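Local coordinates for protein aromatic-amino-acid aminotransferase (Burkholderia pseudomallei, PDB 4F4E) that probably transfers amino groups between aromatic amino acids such as tyrosine and 2-oxoglutarate, using pyridoxal 5'-phosphate as cofactor in a homodimer, at residues S362-N365 / F371-S374; P90-A95 / Q297-I302. All blocks are in the same frame, centred on the assembly; numbering follows the deposited sequence.

Contact 1: S362-N365 / F371-S374; sequences SFIN and FSYS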
# COMPACT_ATOMS: atom_id res chain seq x y z
N SER A 362 30.60 23.68 -14.24
CA SER A 362 31.14 23.27 -12.94
C SER A 362 30.11 22.90 -11.81
O SER A 362 30.33 21.96 -11.04
CB SER A 362 32.10 24.38 -12.49
OG SER A 362 32.74 24.05 -11.27
N PHE A 363 28.99 23.62 -11.73
CA PHE A 363 27.94 23.31 -10.78
C PHE A 363 27.41 21.86 -10.86
O PHE A 363 26.90 21.35 -9.88
CB PHE A 363 26.76 24.27 -10.94
CG PHE A 363 26.02 24.14 -12.23
CD1 PHE A 363 24.96 23.24 -12.37
CD2 PHE A 363 26.38 24.93 -13.33
CE1 PHE A 363 24.28 23.13 -13.57
CE2 PHE A 363 25.67 24.83 -14.53
CZ PHE A 363 24.65 23.91 -14.66
N ILE A 364 27.59 21.20 -12.00
CA ILE A 364 27.15 19.81 -12.14
C ILE A 364 27.93 18.93 -11.19
O ILE A 364 27.42 17.92 -10.72
CB ILE A 364 27.31 19.30 -13.61
CG1 ILE A 364 26.37 20.09 -14.54
CG2 ILE A 364 27.00 17.81 -13.74
CD1 ILE A 364 24.90 19.78 -14.37
N ASN A 365 29.18 19.26 -10.91
CA ASN A 365 29.92 18.44 -9.94
C ASN A 365 29.54 18.68 -8.47
O ASN A 365 29.78 17.81 -7.61
CB ASN A 365 31.41 18.66 -10.12
CG ASN A 365 31.99 17.89 -11.28
OD1 ASN A 365 31.54 16.78 -11.62
ND2 ASN A 365 33.04 18.45 -11.87
N PHE A 371 19.72 13.59 -9.95
CA PHE A 371 19.28 14.73 -10.79
C PHE A 371 20.20 15.93 -10.78
O PHE A 371 20.93 16.19 -9.80
CB PHE A 371 17.91 15.22 -10.33
CG PHE A 371 16.92 14.13 -10.30
CD1 PHE A 371 16.37 13.65 -11.47
CD2 PHE A 371 16.58 13.53 -9.10
CE1 PHE A 371 15.51 12.59 -11.46
CE2 PHE A 371 15.71 12.48 -9.06
CZ PHE A 371 15.16 12.00 -10.24
N SER A 372 20.10 16.70 -11.85
CA SER A 372 20.66 18.05 -11.89
C SER A 372 19.71 18.96 -12.65
O SER A 372 19.06 18.54 -13.61
CB SER A 372 22.03 18.07 -12.59
OG SER A 372 23.10 18.11 -11.64
N TYR A 373 19.63 20.20 -12.21
CA TYR A 373 19.05 21.26 -13.03
C TYR A 373 20.18 21.77 -13.94
O TYR A 373 21.11 22.48 -13.50
CB TYR A 373 18.45 22.37 -12.15
CG TYR A 373 16.92 22.24 -11.96
CD1 TYR A 373 16.30 21.00 -11.90
CD2 TYR A 373 16.12 23.36 -11.87
CE1 TYR A 373 14.92 20.88 -11.80
CE2 TYR A 373 14.74 23.26 -11.74
CZ TYR A 373 14.14 22.02 -11.67
OH TYR A 373 12.77 21.89 -11.55
N SER A 374 20.07 21.41 -15.21
CA SER A 374 21.08 21.75 -16.21
C SER A 374 21.17 23.22 -16.49
O SER A 374 22.22 23.67 -16.96
CB SER A 374 20.84 21.06 -17.56
OG SER A 374 19.64 21.44 -18.22
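Ser372, in the middle of strand 371-373, meets the end of the Ile364 side chain: CD1 of Ile364 lies 3.7 Å from OG of Ser372 and 3.8 Å from its CB. A short helical turn thus packs on a strand that pairs antiparallel with strand 397-399, Ser372 bonding to Ile398. The isoleucine uses its longer branch, CG1 standing beside the backbone N (chi1 -65°) and CD1 leading on toward the serine. The hydroxyl is hydrogen-bonded to Gln367 and to Arg345, whose guanidinium group also binds the carbonyls of Ile364 and Phe371 and so ties both segments to helix 324-354. At Tyr373 the backbone rather than the phenol faces the helical turn, and CE1 of Phe363 lies 3.2 Å from Tyr373 O, in an oblique approach to the ring. One residue on, Ser374 O sits in the plane of the same ring at its edge, 3.4 Å from CZ of Phe363. In Phe363, CG lies between the backbone N and the carbonyl carbon (chi1 67°), and the turn of the ring about CB-CG brings CE1 and CZ to the two oxygens. The slightly positive ring rim probably offers Ser374 O weak C-H···O attraction, secondary to its hydrogen bond from Arg359.

Contact 2: P90-A95 / Q297-I302; sequences PIDGIA and QLKRVI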
# COMPACT_ATOMS: atom_id res chain seq x y z
N PRO A 90 2.28 -7.74 10.96
CA PRO A 90 1.76 -6.69 11.82
C PRO A 90 1.45 -5.41 11.05
O PRO A 90 1.97 -5.19 9.93
CB PRO A 90 2.95 -6.45 12.79
CG PRO A 90 3.61 -7.75 12.85
CD PRO A 90 3.61 -8.15 11.40
N ILE A 91 0.59 -4.55 11.65
CA ILE A 91 0.15 -3.34 11.02
C ILE A 91 1.34 -2.47 10.68
O ILE A 91 1.39 -1.87 9.59
CB ILE A 91 -0.87 -2.57 11.89
CG1 ILE A 91 -2.19 -3.37 12.05
CG2 ILE A 91 -1.14 -1.17 11.32
CD1 ILE A 91 -3.10 -2.75 13.14
N ASP A 92 2.34 -2.47 11.57
CA ASP A 92 3.53 -1.67 11.39
C ASP A 92 4.70 -2.41 10.77
O ASP A 92 5.82 -1.95 10.84
CB ASP A 92 3.98 -1.03 12.72
CG ASP A 92 4.09 -2.03 13.87
OD1 ASP A 92 3.71 -3.21 13.73
OD2 ASP A 92 4.52 -1.58 14.96
N GLY A 93 4.43 -3.59 10.27
CA GLY A 93 5.39 -4.34 9.43
C GLY A 93 6.29 -5.26 10.21
O GLY A 93 6.02 -5.61 11.36
N ILE A 94 7.34 -5.70 9.56
CA ILE A 94 8.29 -6.68 10.12
C ILE A 94 9.10 -5.99 11.20
O ILE A 94 9.77 -5.02 10.94
CB ILE A 94 9.23 -7.23 9.02
CG1 ILE A 94 8.41 -7.95 7.94
CG2 ILE A 94 10.27 -8.19 9.64
CD1 ILE A 94 9.14 -8.03 6.63
N ALA A 95 9.02 -6.47 12.43
CA ALA A 95 9.66 -5.77 13.52
C ALA A 95 11.17 -5.64 13.34
O ALA A 95 11.76 -4.58 13.62
CB ALA A 95 9.33 -6.49 14.83
N GLN A 297 -1.85 5.29 17.41
CA GLN A 297 -2.63 6.09 16.48
C GLN A 297 -2.16 5.89 15.05
O GLN A 297 -2.97 5.87 14.12
CB GLN A 297 -2.59 7.58 16.88
CG GLN A 297 -3.28 7.87 18.22
CD GLN A 297 -4.72 7.39 18.30
OE1 GLN A 297 -5.46 7.38 17.30
NE2 GLN A 297 -5.14 7.01 19.50
N LEU A 298 -0.88 5.70 14.87
CA LEU A 298 -0.35 5.43 13.52
C LEU A 298 -0.89 4.11 12.96
O LEU A 298 -1.21 4.00 11.79
CB LEU A 298 1.17 5.42 13.52
CG LEU A 298 1.90 5.43 12.21
CD1 LEU A 298 1.52 6.69 11.41
CD2 LEU A 298 3.40 5.39 12.57
N LYS A 299 -1.03 3.14 13.84
CA LYS A 299 -1.65 1.87 13.47
C LYS A 299 -3.08 2.05 12.96
O LYS A 299 -3.44 1.37 12.01
CB LYS A 299 -1.58 0.84 14.58
CG LYS A 299 -0.16 0.31 14.78
CD LYS A 299 -0.13 -0.72 15.90
CE LYS A 299 1.22 -1.36 16.10
NZ LYS A 299 1.17 -2.18 17.35
N ARG A 300 -3.86 2.96 13.54
CA ARG A 300 -5.21 3.19 13.03
C ARG A 300 -5.20 3.74 11.64
O ARG A 300 -5.99 3.33 10.80
CB ARG A 300 -6.02 4.13 13.93
CG ARG A 300 -6.23 3.56 15.32
CD ARG A 300 -6.94 4.59 16.20
NE ARG A 300 -8.15 5.01 15.53
CZ ARG A 300 -8.78 6.14 15.73
NH1 ARG A 300 -8.35 7.02 16.64
NH2 ARG A 300 -9.86 6.40 15.01
N VAL A 301 -4.29 4.69 11.39
CA VAL A 301 -4.17 5.34 10.10
C VAL A 301 -3.71 4.36 8.99
O VAL A 301 -4.14 4.43 7.86
CB VAL A 301 -3.19 6.52 10.26
CG1 VAL A 301 -2.60 6.95 8.97
CG2 VAL A 301 -3.89 7.69 10.99
N ILE A 302 -2.84 3.41 9.36
CA ILE A 302 -2.43 2.37 8.42
C ILE A 302 -3.58 1.38 8.19
O ILE A 302 -3.88 0.99 7.07
CB ILE A 302 -1.23 1.58 9.00
CG1 ILE A 302 0.02 2.45 8.99
CG2 ILE A 302 -0.97 0.31 8.21
CD1 ILE A 302 1.08 1.93 10.01
O HOH W 1 4.16 -2.83 17.28
O HOH W 2 2.20 -4.41 15.71
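Ile91 packs its CG2 methyl against helix 288-303, into the angle between Lys299 and Ile302. Ile91 and Asp92 are the two central residues of a type I beta turn from Pro90 to Gly93, closed by the bond from Gly93 N to Pro90 O. The apolar part of the contact centres on the Ile91 CG2 methyl, which lies 3.4 Å from CG2 of Ile302, tighter than usual for two carbons, and 3.9 Å from CB of Lys299. The first torsion of Ile91 (chi1 -66°) puts CG1 beside the backbone N and turns CG2 to the helix, 3.5 Å from Lys299 O. Ile302 also touches Ala121 and Ile132, which links the packing to strand 118-124 and helix 125-140.

The polar part is mediated by solvent. Asp92 and Lys299 do not form a direct salt bridge, since OD2 of Asp92 and NZ of Lys299 are 4.2 Å apart; the closer approach is to the methylene CE of Lys299. Two waters join them instead. Water 1 donates to Asp92 OD2 at 2.7 Å and accepts from Lys299 NZ. Water 2 donates to Asp92 OD1 at 2.8 Å and likewise accepts from the lysine. The lysine chain is extended beyond CG, carrying its ammonium group past Ile91 to this bridge.

Each carboxylate oxygen is therefore hydrated by a water held on the same ammonium group, an arrangement that would favour the charged forms of both residues.

In the fold
Contacts 1 and 2 lie on opposite sides of the centre of the chain, with their own centres 39 Å apart and nearest atoms about 26 Å apart, so neither touches the other. Contact 2 comes first in the sequence and joins segments 202 residues apart, beside strand 118-124, the outermost strand within this chain on one side of the large mixed sheet of the cofactor-binding domain. Contact 1 is local, with only five residues between its segments, and belongs to the smaller domain of this aminotransferase fold. The cofactor is carried by Lys269, modified with pyridoxal phosphate; neither contact includes it. In segment 297-302, Gln297 NE2 hydrogen-bonds to Glu29 O of the second subunit, whereas contact 1 touches no other chain.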